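Choline kinase (Streptococcus pneumoniae, PDB 4R78) probably catalyses the phosphorylation of choline with ATP as phosphate donor, through a kinase-like fold that holds AMP in this crystal. Local coordinates at residues Ala228-Leu232 with Lys264-Asp268; Glu152-Tyr156 with Thr269-Leu273; Tyr166-Val172 with Gly289-Tyr293. One frame throughout, in Å; residues are numbered along the deposited sequence.

Contact 1: residues Ala228-Leu232 with Lys264-Asp268; sequences AALFL and KILQD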
ATOM      1  N   ALA A 228     -12.062   2.464   1.141  1.00 12.35           N
ATOM      2  CA  ALA A 228     -12.175   1.207   1.876  1.00 12.55           C
ATOM      3  C   ALA A 228     -10.899   0.887   2.649  1.00 12.50           C
ATOM      4  O   ALA A 228     -10.963   0.503   3.814  1.00 13.05           O
ATOM      5  CB  ALA A 228     -12.547   0.069   0.943  1.00 12.28           C
ATOM      6  N   ALA A 229      -9.747   1.069   2.005  1.00 12.33           N
ATOM      7  CA  ALA A 229      -8.465   0.781   2.645  1.00 12.26           C
ATOM      8  C   ALA A 229      -8.196   1.697   3.832  1.00 12.53           C
ATOM      9  O   ALA A 229      -7.829   1.219   4.906  1.00 12.57           O
ATOM     10  CB  ALA A 229      -7.324   0.852   1.634  1.00 12.34           C
ATOM     11  N   LEU A 230      -8.373   3.002   3.639  1.00 12.71           N
ATOM     12  CA  LEU A 230      -8.202   3.956   4.734  1.00 12.84           C
ATOM     13  C   LEU A 230      -9.070   3.558   5.932  1.00 12.83           C
ATOM     14  O   LEU A 230      -8.582   3.454   7.062  1.00 12.93           O
ATOM     15  CB  LEU A 230      -8.553   5.374   4.277  1.00 13.39           C
ATOM     16  CG  LEU A 230      -8.329   6.482   5.309  1.00 14.16           C
ATOM     17  CD1 LEU A 230      -6.851   6.817   5.450  1.00 16.29           C
ATOM     18  CD2 LEU A 230      -9.124   7.713   4.926  1.00 14.61           C
ATOM     19  N   PHE A 231     -10.344   3.298   5.660  1.00 13.21           N
ATOM     20  CA  PHE A 231     -11.320   2.979   6.697  1.00 13.06           C
ATOM     21  C   PHE A 231     -10.988   1.655   7.385  1.00 13.21           C
ATOM     22  O   PHE A 231     -10.976   1.573   8.614  1.00 13.68           O
ATOM     23  CB  PHE A 231     -12.733   2.905   6.106  1.00 12.86           C
ATOM     24  CG  PHE A 231     -13.272   4.218   5.595  1.00 13.51           C
ATOM     25  CD1 PHE A 231     -12.588   5.414   5.788  1.00 13.88           C
ATOM     26  CD2 PHE A 231     -14.503   4.250   4.946  1.00 13.49           C
ATOM     27  CE1 PHE A 231     -13.110   6.623   5.325  1.00 14.48           C
ATOM     28  CE2 PHE A 231     -15.037   5.447   4.485  1.00 14.30           C
ATOM     29  CZ  PHE A 231     -14.344   6.634   4.671  1.00 13.66           C
ATOM     30  N   LEU A 232     -10.697   0.627   6.588  1.00 13.00           N
ATOM     31  CA  LEU A 232     -10.456  -0.713   7.122  1.00 12.97           C
ATOM     32  C   LEU A 232      -9.148  -0.808   7.899  1.00 13.25           C
ATOM     33  O   LEU A 232      -9.108  -1.387   8.990  1.00 13.72           O
ATOM     34  CB  LEU A 232     -10.488  -1.761   6.001  1.00 12.96           C
ATOM     35  CG  LEU A 232     -10.511  -3.240   6.398  1.00 12.80           C
ATOM     36  CD1 LEU A 232     -11.740  -3.558   7.236  1.00 12.60           C
ATOM     37  CD2 LEU A 232     -10.459  -4.126   5.162  1.00 12.68           C
ATOM     38  N   LYS A 264     -13.684  -3.563   0.866  1.00 12.66           N
ATOM     39  CA  LYS A 264     -13.187  -4.053   2.159  1.00 12.48           C
ATOM     40  C   LYS A 264     -13.034  -5.578   2.125  1.00 12.53           C
ATOM     41  O   LYS A 264     -12.024  -6.111   2.572  1.00 12.22           O
ATOM     42  CB  LYS A 264     -14.118  -3.640   3.307  1.00 12.48           C
ATOM     43  CG  LYS A 264     -14.030  -2.172   3.717  1.00 13.10           C
ATOM     44  CD  LYS A 264     -14.978  -1.905   4.874  1.00 12.90           C
ATOM     45  CE  LYS A 264     -14.888  -0.475   5.375  1.00 12.79           C
ATOM     46  NZ  LYS A 264     -15.996  -0.186   6.334  1.00 15.45           N
ATOM     47  N   ILE A 265     -14.035  -6.272   1.582  1.00 12.55           N
ATOM     48  CA  ILE A 265     -13.990  -7.732   1.474  1.00 12.63           C
ATOM     49  C   ILE A 265     -12.865  -8.187   0.545  1.00 12.63           C
ATOM     50  O   ILE A 265     -12.132  -9.131   0.856  1.00 12.73           O
ATOM     51  CB  ILE A 265     -15.347  -8.314   0.996  1.00 12.74           C
ATOM     52  CG1 ILE A 265     -16.437  -8.057   2.042  1.00 12.83           C
ATOM     53  CG2 ILE A 265     -15.235  -9.817   0.718  1.00 12.86           C
ATOM     54  CD1 ILE A 265     -17.849  -8.166   1.494  1.00 13.80           C
ATOM     55  N   LEU A 266     -12.719  -7.497  -0.584  1.00 12.50           N
ATOM     56  CA  LEU A 266     -11.684  -7.846  -1.547  1.00 12.47           C
ATOM     57  C   LEU A 266     -10.294  -7.630  -0.964  1.00 12.46           C
ATOM     58  O   LEU A 266      -9.396  -8.432  -1.192  1.00 12.66           O
ATOM     59  CB  LEU A 266     -11.855  -7.061  -2.850  1.00 12.65           C
ATOM     60  CG  LEU A 266     -13.091  -7.374  -3.699  1.00 14.01           C
ATOM     61  CD1 LEU A 266     -13.080  -6.554  -4.965  1.00 15.52           C
ATOM     62  CD2 LEU A 266     -13.155  -8.845  -4.043  1.00 17.28           C
ATOM     63  N   GLN A 267     -10.133  -6.559  -0.192  1.00 12.31           N
ATOM     64  CA  GLN A 267      -8.860  -6.259   0.459  1.00 12.21           C
ATOM     65  C   GLN A 267      -8.480  -7.304   1.504  1.00 12.30           C
ATOM     66  O   GLN A 267      -7.351  -7.786   1.516  1.00 12.77           O
ATOM     67  CB  GLN A 267      -8.881  -4.855   1.067  1.00 11.91           C
ATOM     68  CG  GLN A 267      -8.681  -3.783   0.012  1.00 13.05           C
ATOM     69  CD  GLN A 267      -9.193  -2.411   0.395  1.00 13.11           C
ATOM     70  OE1 GLN A 267      -9.537  -1.602  -0.477  1.00 14.05           O
ATOM     71  NE2 GLN A 267      -9.239  -2.130   1.684  1.00 12.31           N
ATOM     72  N   ASP A 268      -9.422  -7.669   2.369  1.00 12.22           N
ATOM     73  CA  ASP A 268      -9.147  -8.699   3.360  1.00 12.15           C
ATOM     74  C   ASP A 268      -8.763 -10.027   2.704  1.00 12.27           C
ATOM     75  O   ASP A 268      -7.854 -10.713   3.182  1.00 13.09           O
ATOM     76  CB  ASP A 268     -10.323  -8.870   4.318  1.00 12.17           C
ATOM     77  CG  ASP A 268     -10.287  -7.879   5.462  1.00 13.24           C
ATOM     78  OD1 ASP A 268      -9.194  -7.374   5.802  1.00 13.02           O
ATOM     79  OD2 ASP A 268     -11.356  -7.611   6.044  1.00 13.27           O
TER

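Contact 2: residues Glu152-Tyr156 with Thr269-Leu273; sequences EIKKY and TIWSL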
ATOM      1  N   GLU A 152      -5.847 -10.190  -9.224  1.00 16.85           N
ATOM      2  CA  GLU A 152      -4.865 -10.119  -8.144  1.00 16.98           C
ATOM      3  C   GLU A 152      -4.940 -11.347  -7.239  1.00 16.70           C
ATOM      4  O   GLU A 152      -3.912 -11.916  -6.872  1.00 16.48           O
ATOM      5  CB  GLU A 152      -5.039  -8.835  -7.326  1.00 17.27           C
ATOM      6  CG  GLU A 152      -3.857  -8.508  -6.414  1.00 19.05           C
ATOM      7  CD  GLU A 152      -2.759  -7.707  -7.101  1.00 21.10           C
ATOM      8  OE1 GLU A 152      -1.899  -7.158  -6.379  1.00 23.26           O
ATOM      9  OE2 GLU A 152      -2.752  -7.608  -8.346  1.00 23.07           O
ATOM     10  N   ILE A 153      -6.158 -11.755  -6.889  1.00 16.44           N
ATOM     11  CA  ILE A 153      -6.364 -12.999  -6.148  1.00 16.37           C
ATOM     12  C   ILE A 153      -5.677 -14.174  -6.854  1.00 16.43           C
ATOM     13  O   ILE A 153      -4.944 -14.938  -6.226  1.00 16.30           O
ATOM     14  CB  ILE A 153      -7.874 -13.288  -5.932  1.00 16.26           C
ATOM     15  CG1 ILE A 153      -8.470 -12.269  -4.955  1.00 16.50           C
ATOM     16  CG2 ILE A 153      -8.097 -14.719  -5.421  1.00 16.29           C
ATOM     17  CD1 ILE A 153      -9.983 -12.128  -5.038  1.00 16.35           C
ATOM     18  N   LYS A 154      -5.898 -14.296  -8.162  1.00 16.64           N
ATOM     19  CA  LYS A 154      -5.318 -15.392  -8.944  1.00 16.91           C
ATOM     20  C   LYS A 154      -3.792 -15.357  -8.976  1.00 17.15           C
ATOM     21  O   LYS A 154      -3.149 -16.404  -8.991  1.00 17.11           O
ATOM     22  CB  LYS A 154      -5.882 -15.408 -10.368  1.00 17.11           C
ATOM     23  CG  LYS A 154      -7.366 -15.723 -10.436  1.00 17.91           C
ATOM     24  CD  LYS A 154      -7.848 -15.797 -11.871  1.00 20.11           C
ATOM     25  CE  LYS A 154      -9.343 -16.057 -11.929  1.00 21.86           C
ATOM     26  NZ  LYS A 154      -9.789 -16.324 -13.328  1.00 23.43           N
ATOM     27  N   LYS A 155      -3.221 -14.154  -8.977  1.00 17.23           N
ATOM     28  CA  LYS A 155      -1.766 -14.005  -8.963  1.00 17.41           C
ATOM     29  C   LYS A 155      -1.154 -14.610  -7.700  1.00 17.38           C
ATOM     30  O   LYS A 155      -0.179 -15.356  -7.775  1.00 17.49           O
ATOM     31  CB  LYS A 155      -1.351 -12.539  -9.111  1.00 17.59           C
ATOM     32  CG  LYS A 155      -1.600 -11.956 -10.488  1.00 18.87           C
ATOM     33  CD  LYS A 155      -0.958 -10.583 -10.612  1.00 20.52           C
ATOM     34  CE  LYS A 155      -0.972 -10.090 -12.050  1.00 21.99           C
ATOM     35  NZ  LYS A 155      -0.479  -8.684 -12.150  1.00 23.18           N
ATOM     36  N   TYR A 156      -1.739 -14.294  -6.544  1.00 17.40           N
ATOM     37  CA  TYR A 156      -1.281 -14.872  -5.278  1.00 17.30           C
ATOM     38  C   TYR A 156      -1.493 -16.384  -5.232  1.00 17.27           C
ATOM     39  O   TYR A 156      -0.635 -17.118  -4.746  1.00 17.23           O
ATOM     40  CB  TYR A 156      -1.937 -14.182  -4.075  1.00 17.30           C
ATOM     41  CG  TYR A 156      -1.365 -12.813  -3.801  1.00 17.27           C
ATOM     42  CD1 TYR A 156      -0.089 -12.667  -3.255  1.00 17.20           C
ATOM     43  CD2 TYR A 156      -2.086 -11.658  -4.100  1.00 17.34           C
ATOM     44  CE1 TYR A 156       0.452 -11.408  -3.010  1.00 17.52           C
ATOM     45  CE2 TYR A 156      -1.558 -10.394  -3.854  1.00 18.08           C
ATOM     46  CZ  TYR A 156      -0.287 -10.278  -3.309  1.00 17.82           C
ATOM     47  OH  TYR A 156       0.246  -9.031  -3.074  1.00 19.09           O
ATOM     48  N   THR A 269      -9.420 -10.356   1.593  1.00 12.57           N
ATOM     49  CA  THR A 269      -9.108 -11.570   0.844  1.00 12.17           C
ATOM     50  C   THR A 269      -7.697 -11.494   0.265  1.00 12.21           C
ATOM     51  O   THR A 269      -6.864 -12.372   0.518  1.00 12.20           O
ATOM     52  CB  THR A 269     -10.137 -11.829  -0.278  1.00 11.94           C
ATOM     53  OG1 THR A 269     -11.452 -11.896   0.292  1.00 12.67           O
ATOM     54  CG2 THR A 269      -9.838 -13.140  -0.977  1.00 12.86           C
ATOM     55  N   ILE A 270      -7.431 -10.429  -0.481  1.00 12.33           N
ATOM     56  CA  ILE A 270      -6.137 -10.244  -1.131  1.00 12.33           C
ATOM     57  C   ILE A 270      -4.977 -10.209  -0.137  1.00 12.50           C
ATOM     58  O   ILE A 270      -3.988 -10.928  -0.307  1.00 12.47           O
ATOM     59  CB  ILE A 270      -6.148  -9.005  -2.060  1.00 12.25           C
ATOM     60  CG1 ILE A 270      -7.005  -9.308  -3.294  1.00 12.31           C
ATOM     61  CG2 ILE A 270      -4.722  -8.596  -2.467  1.00 12.92           C
ATOM     62  CD1 ILE A 270      -7.470  -8.094  -4.060  1.00 12.99           C
ATOM     63  N   TRP A 271      -5.094  -9.393   0.907  1.00 12.32           N
ATOM     64  CA  TRP A 271      -3.999  -9.283   1.875  1.00 12.52           C
ATOM     65  C   TRP A 271      -3.823 -10.538   2.744  1.00 12.68           C
ATOM     66  O   TRP A 271      -2.721 -10.803   3.232  1.00 13.12           O
ATOM     67  CB  TRP A 271      -4.093  -7.990   2.702  1.00 12.60           C
ATOM     68  CG  TRP A 271      -4.013  -6.731   1.857  1.00 13.06           C
ATOM     69  CD1 TRP A 271      -4.955  -5.742   1.768  1.00 13.48           C
ATOM     70  CD2 TRP A 271      -2.943  -6.338   0.978  1.00 14.27           C
ATOM     71  NE1 TRP A 271      -4.541  -4.760   0.899  1.00 14.16           N
ATOM     72  CE2 TRP A 271      -3.310  -5.099   0.400  1.00 14.56           C
ATOM     73  CE3 TRP A 271      -1.710  -6.910   0.626  1.00 14.98           C
ATOM     74  CZ2 TRP A 271      -2.493  -4.421  -0.513  1.00 15.36           C
ATOM     75  CZ3 TRP A 271      -0.893  -6.233  -0.282  1.00 15.74           C
ATOM     76  CH2 TRP A 271      -1.292  -5.001  -0.841  1.00 15.30           C
ATOM     77  N   SER A 272      -4.886 -11.326   2.915  1.00 12.57           N
ATOM     78  CA  SER A 272      -4.736 -12.624   3.581  1.00 12.60           C
ATOM     79  C   SER A 272      -3.898 -13.582   2.722  1.00 12.40           C
ATOM     80  O   SER A 272      -3.119 -14.370   3.253  1.00 12.63           O
ATOM     81  CB  SER A 272      -6.089 -13.244   3.965  1.00 12.94           C
ATOM     82  OG  SER A 272      -6.735 -13.863   2.864  1.00 14.05           O
ATOM     83  N   LEU A 273      -4.038 -13.485   1.400  1.00 12.42           N
ATOM     84  CA  LEU A 273      -3.269 -14.340   0.488  1.00 12.44           C
ATOM     85  C   LEU A 273      -1.821 -13.856   0.393  1.00 12.69           C
ATOM     86  O   LEU A 273      -0.884 -14.658   0.401  1.00 12.81           O
ATOM     87  CB  LEU A 273      -3.932 -14.422  -0.893  1.00 12.66           C
ATOM     88  CG  LEU A 273      -5.296 -15.127  -0.951  1.00 13.20           C
ATOM     89  CD1 LEU A 273      -5.985 -14.883  -2.287  1.00 13.69           C
ATOM     90  CD2 LEU A 273      -5.184 -16.631  -0.679  1.00 14.35           C
TER

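Contact 3: residues Tyr166-Val172 with Gly289-Tyr293; sequences YANYESV and GVNRY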
ATOM      1  N   TYR A 166      -6.462 -21.462   4.798  1.00 15.74           N
ATOM      2  CA  TYR A 166      -7.659 -20.844   5.360  1.00 15.12           C
ATOM      3  C   TYR A 166      -8.865 -21.763   5.234  1.00 14.94           C
ATOM      4  O   TYR A 166      -8.996 -22.505   4.261  1.00 15.37           O
ATOM      5  CB  TYR A 166      -7.928 -19.487   4.702  1.00 15.11           C
ATOM      6  CG  TYR A 166      -6.804 -18.488   4.877  1.00 14.31           C
ATOM      7  CD1 TYR A 166      -6.246 -18.254   6.133  1.00 14.33           C
ATOM      8  CD2 TYR A 166      -6.296 -17.782   3.787  1.00 14.58           C
ATOM      9  CE1 TYR A 166      -5.214 -17.349   6.307  1.00 13.99           C
ATOM     10  CE2 TYR A 166      -5.259 -16.865   3.951  1.00 13.31           C
ATOM     11  CZ  TYR A 166      -4.723 -16.657   5.216  1.00 13.23           C
ATOM     12  OH  TYR A 166      -3.699 -15.753   5.405  1.00 12.77           O
ATOM     13  N   ALA A 167      -9.739 -21.703   6.232  1.00 14.52           N
ATOM     14  CA  ALA A 167     -10.891 -22.598   6.333  1.00 14.41           C
ATOM     15  C   ALA A 167     -11.985 -22.297   5.311  1.00 13.87           C
ATOM     16  O   ALA A 167     -12.300 -21.133   5.042  1.00 14.10           O
ATOM     17  CB  ALA A 167     -11.462 -22.535   7.734  1.00 14.29           C
ATOM     18  N   ASN A 168     -12.564 -23.360   4.755  1.00 13.34           N
ATOM     19  CA  ASN A 168     -13.727 -23.251   3.871  1.00 13.38           C
ATOM     20  C   ASN A 168     -13.437 -22.408   2.629  1.00 13.57           C
ATOM     21  O   ASN A 168     -14.292 -21.648   2.168  1.00 13.59           O
ATOM     22  CB  ASN A 168     -14.924 -22.686   4.656  1.00 13.33           C
ATOM     23  CG  ASN A 168     -16.251 -22.957   3.981  1.00 13.33           C
ATOM     24  OD1 ASN A 168     -16.434 -23.988   3.332  1.00 13.59           O
ATOM     25  ND2 ASN A 168     -17.196 -22.034   4.144  1.00 13.74           N
ATOM     26  N   TYR A 169     -12.235 -22.566   2.079  1.00 13.37           N
ATOM     27  CA  TYR A 169     -11.766 -21.658   1.027  1.00 13.47           C
ATOM     28  C   TYR A 169     -12.610 -21.631  -0.253  1.00 13.52           C
ATOM     29  O   TYR A 169     -12.873 -20.559  -0.788  1.00 13.39           O
ATOM     30  CB  TYR A 169     -10.282 -21.880   0.705  1.00 13.64           C
ATOM     31  CG  TYR A 169      -9.708 -20.807  -0.203  1.00 13.40           C
ATOM     32  CD1 TYR A 169      -9.619 -19.481   0.221  1.00 14.35           C
ATOM     33  CD2 TYR A 169      -9.274 -21.116  -1.492  1.00 14.06           C
ATOM     34  CE1 TYR A 169      -9.099 -18.490  -0.609  1.00 14.49           C
ATOM     35  CE2 TYR A 169      -8.750 -20.130  -2.333  1.00 14.06           C
ATOM     36  CZ  TYR A 169      -8.671 -18.820  -1.881  1.00 14.21           C
ATOM     37  OH  TYR A 169      -8.160 -17.833  -2.697  1.00 16.11           O
ATOM     38  N   GLU A 170     -13.029 -22.788  -0.751  1.00 13.66           N
ATOM     39  CA  GLU A 170     -13.810 -22.802  -1.989  1.00 14.32           C
ATOM     40  C   GLU A 170     -15.106 -21.991  -1.886  1.00 14.45           C
ATOM     41  O   GLU A 170     -15.393 -21.165  -2.755  1.00 14.50           O
ATOM     42  CB  GLU A 170     -14.063 -24.231  -2.474  1.00 14.55           C
ATOM     43  CG  GLU A 170     -12.849 -24.876  -3.121  1.00 15.91           C
ATOM     44  CD  GLU A 170     -12.298 -24.070  -4.290  1.00 17.10           C
ATOM     45  OE1 GLU A 170     -11.094 -23.744  -4.266  1.00 19.76           O
ATOM     46  OE2 GLU A 170     -13.068 -23.755  -5.224  1.00 17.72           O
ATOM     47  N   SER A 171     -15.867 -22.194  -0.813  1.00 14.45           N
ATOM     48  CA  SER A 171     -17.089 -21.416  -0.592  1.00 14.61           C
ATOM     49  C   SER A 171     -16.824 -19.916  -0.425  1.00 14.22           C
ATOM     50  O   SER A 171     -17.573 -19.087  -0.939  1.00 14.70           O
ATOM     51  CB  SER A 171     -17.869 -21.951   0.607  1.00 15.03           C
ATOM     52  OG  SER A 171     -18.443 -23.215   0.314  1.00 16.57           O
ATOM     53  N   VAL A 172     -15.762 -19.569   0.295  1.00 13.91           N
ATOM     54  CA  VAL A 172     -15.409 -18.161   0.478  1.00 13.82           C
ATOM     55  C   VAL A 172     -14.965 -17.540  -0.852  1.00 14.13           C
ATOM     56  O   VAL A 172     -15.441 -16.469  -1.234  1.00 13.82           O
ATOM     57  CB  VAL A 172     -14.341 -17.985   1.591  1.00 13.69           C
ATOM     58  CG1 VAL A 172     -13.845 -16.544   1.654  1.00 13.67           C
ATOM     59  CG2 VAL A 172     -14.919 -18.400   2.946  1.00 13.83           C
ATOM     60  N   GLY A 289      -2.948 -12.872   8.871  1.00 13.11           N
ATOM     61  CA  GLY A 289      -3.695 -13.296   7.685  1.00 13.55           C
ATOM     62  C   GLY A 289      -4.981 -14.017   8.033  1.00 13.99           C
ATOM     63  O   GLY A 289      -6.024 -13.757   7.430  1.00 13.95           O
ATOM     64  N   VAL A 290      -4.895 -14.912   9.016  1.00 14.34           N
ATOM     65  CA  VAL A 290      -6.051 -15.661   9.531  1.00 14.98           C
ATOM     66  C   VAL A 290      -7.181 -14.711   9.927  1.00 14.54           C
ATOM     67  O   VAL A 290      -8.340 -14.924   9.564  1.00 14.31           O
ATOM     68  CB  VAL A 290      -5.637 -16.562  10.738  1.00 15.41           C
ATOM     69  CG1 VAL A 290      -6.852 -17.126  11.470  1.00 17.36           C
ATOM     70  CG2 VAL A 290      -4.712 -17.691  10.279  1.00 16.48           C
ATOM     71  N   ASN A 291      -6.826 -13.658  10.657  1.00 14.14           N
ATOM     72  CA  ASN A 291      -7.794 -12.674  11.129  1.00 13.80           C
ATOM     73  C   ASN A 291      -8.384 -11.807  10.020  1.00 13.61           C
ATOM     74  O   ASN A 291      -9.577 -11.496  10.040  1.00 14.13           O
ATOM     75  CB  ASN A 291      -7.184 -11.815  12.241  1.00 14.00           C
ATOM     76  CG  ASN A 291      -6.886 -12.616  13.500  1.00 14.82           C
ATOM     77  OD1 ASN A 291      -7.446 -13.693  13.719  1.00 16.18           O
ATOM     78  ND2 ASN A 291      -5.999 -12.089  14.339  1.00 14.82           N
ATOM     79  N   ARG A 292      -7.558 -11.422   9.050  1.00 13.09           N
ATOM     80  CA  ARG A 292      -8.078 -10.678   7.904  1.00 12.67           C
ATOM     81  C   ARG A 292      -9.051 -11.541   7.105  1.00 12.61           C
ATOM     82  O   ARG A 292     -10.110 -11.073   6.693  1.00 12.52           O
ATOM     83  CB  ARG A 292      -6.953 -10.155   7.009  1.00 12.38           C
ATOM     84  CG  ARG A 292      -6.144  -9.028   7.641  1.00 12.53           C
ATOM     85  CD  ARG A 292      -5.454  -8.164   6.611  1.00 12.13           C
ATOM     86  NE  ARG A 292      -6.427  -7.322   5.916  1.00 12.90           N
ATOM     87  CZ  ARG A 292      -6.162  -6.140   5.364  1.00 13.84           C
ATOM     88  NH1 ARG A 292      -7.137  -5.467   4.770  1.00 13.56           N
ATOM     89  NH2 ARG A 292      -4.937  -5.628   5.397  1.00 13.43           N
ATOM     90  N   TYR A 293      -8.697 -12.807   6.910  1.00 12.52           N
ATOM     91  CA  TYR A 293      -9.557 -13.740   6.198  1.00 13.03           C
ATOM     92  C   TYR A 293     -10.912 -13.901   6.888  1.00 13.18           C
ATOM     93  O   TYR A 293     -11.952 -13.860   6.233  1.00 13.05           O
ATOM     94  CB  TYR A 293      -8.850 -15.085   6.058  1.00 12.81           C
ATOM     95  CG  TYR A 293      -9.621 -16.135   5.297  1.00 13.00           C
ATOM     96  CD1 TYR A 293      -9.560 -16.196   3.906  1.00 12.97           C
ATOM     97  CD2 TYR A 293     -10.383 -17.090   5.972  1.00 13.41           C
ATOM     98  CE1 TYR A 293     -10.259 -17.171   3.198  1.00 13.37           C
ATOM     99  CE2 TYR A 293     -11.080 -18.072   5.280  1.00 12.93           C
ATOM    100  CZ  TYR A 293     -11.012 -18.107   3.895  1.00 13.59           C
ATOM    101  OH  TYR A 293     -11.685 -19.079   3.199  1.00 13.73           O
TER

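Contact 1: residues Ala228-Leu232 with Lys264-Asp268
Leu232 and Lys264 carry most of this crossing, in which helix 223-233 passes helix 257-280 steeply: the axes of the two short segments stand 9.8 Å apart at a signed crossing angle of -73°. Both helices belong to the helical lobe of this protein kinase-like fold, and the side chain of Ala229 has its nearest atom about 13 Å from the bound AMP. The backbones come closest at Ala228 and Lys264, whose CA atoms are 5.4 Å apart.

Apolar packing comes first. The small side chain of Ala228 points at the other helix and sets its CB 3.9 Å from Lys264 CG, so the two backbones can approach without a large group between them. One turn later Leu232, with CG anti to the backbone N (chi1 -169°), extends its CD2 branch across the gap. That methyl lies 3.6 Å from Lys264 O and also touches Lys264 CB. The aliphatic part of Lys264 passes slantwise over the side of helix 223-233 until Lys264 CE is 4.1 Å from Phe231 CB. The Phe231 ring then turns away to meet Phe236.

The charged groups look beyond the two segments for partners. The ammonium of Lys264 forms a salt bridge with Glu241. Asp268 and Leu232 cross obliquely, with Leu232 CD2 3.5 Å from Asp268 OD1. Each carboxylate oxygen has its own arginine on helix 288-303: OD1 pairs with Arg292 NE and OD2 with Arg295 NE.

The contact is thus largely aliphatic, including the methylenes of a lysine, with the Gln267 amide laid against Ala228 and Ala229. Two arginines hold the buried Asp268 carboxylate by both oxygens, which would be expected to stabilise its negative charge and limit its rotation beside the leucine methyl.

Contact 2: residues Glu152-Tyr156 with Thr269-Leu273
Ile270 projects from helix 257-280 into the hollow that Glu152, Ile153 and Tyr156 form on helix 149-159. The short segments run nearly parallel, their axes 15° apart in direction and separated by 9.5 Å, so bumps on one surface meet hollows on the other over successive turns.

The branches of Ile270 divide the work. Its CG1 meets Ile153 CG1 at 3.7 Å, while its CG2 methyl touches both Glu152 CG and Tyr156 CE2, 3.9 Å from the latter. Ile153 returns the fit, lodging among Thr269, Ile270 and Leu273. Its CG2 branch, anti to the backbone N, faces Leu273 CD1 at 3.8 Å, and its CD1 end leads to the methyl of Thr269. Leu273 enters about one turn after Ile270 along the helix, its CB 3.8 Å from Tyr156 CB. Tyr156 itself leans across the joint: Ile270 O sits above one face of its ring, toward the rim, and the hydroxyl ends 4.1 Å from Trp271 CZ3.

Trp271 stands edge-to-face with Trp274 and Tyr217. MES, probably from the crystallisation liquor, has its nearest atom about 3 Å from the Trp271 side chain, which suggests a pocket on this side of the helical lobe.

The side-chain hydroxyls of Thr269 and Ser272 bond back to carbonyls of their own helix, OG1 to Ile265 O and Ser272 OG to Thr269 O at 2.8 Å, while Ser272 O has Tyr166 OH as a partner. With no hydrogen bond crossing between the segments, their cohesion rests on buried hydrocarbon and aromatic surface interlocked by shape.

Contact 3: residues Tyr166-Val172 with Gly289-Tyr293
Tyr166 and Tyr293 lie flat against each other in an offset stack, ring centres 4.6 Å apart and planes inclined by 16°; with the enclosed Tyr293 hydroxyl, this stack is the tight part of the contact. The side chains slide past one another in opposite directions, so each ring receives the other's methylene over its face. Tyr166 CB stands 3.4 Å from the Tyr293 ring centroid, close to the ring normal, and the reverse CH-pi contact is looser, with Tyr293 CB 4.1 Å from the Tyr166 centroid.

Tyr293 leaves helix 288-303 with CG anti to the backbone N (chi1 -178°), which sends its hydroxyl into the turn before helix 169-177. There Tyr293 OH donates to Ala167 O at 2.8 Å, approaching from well above the carbonyl plane. Val172 comes from the opposite direction, its CB 3.3 Å from Tyr293 OH, and the Tyr169 ring turns its edge to that hydroxyl through CD1. At the far end of the stack Tyr166 OH fits against Gly289 CA at 3.4 Å and bonds to Ser272 O on helix 257-280.

Toward solvent the fit slackens. Exposed Val290 brings its CG2 to 4.0 Å from Tyr166 CE1, while Ala167, an exposed residue, contributes chiefly its carbonyl.

The chemistry is thus largely aromatic, with one hydrogen bond from the ring hydroxyl to a loop carbonyl. That bond restrains Tyr293 at its hydroxyl end while Tyr166 covers one face, fastening the approach to helix 169-177 onto helix 288-303 within the helical lobe.

Overall arrangement
Following the chain from the N terminus, helix 149-159 is the first of the segments involved, then the turn into helix 169-177, and both wait more than a hundred residues for their partners. Contact 1 closes the shortest loop, from 228-232 to 264-268, and nests inside the loops of contacts 2 and 3. The next residues, 269-273, close contact 2, and 289-293 closes contact 3; these two loops cross, since their segments alternate. Helix 257-280 serves contacts 1 and 2 in succession. The Tyr166-Ser272 hydrogen bond links contacts 2 and 3, and the Asp268-Arg292 salt bridge links 1 and 3. Together they bind helices from the middle and the C-terminal part of the chain into one body.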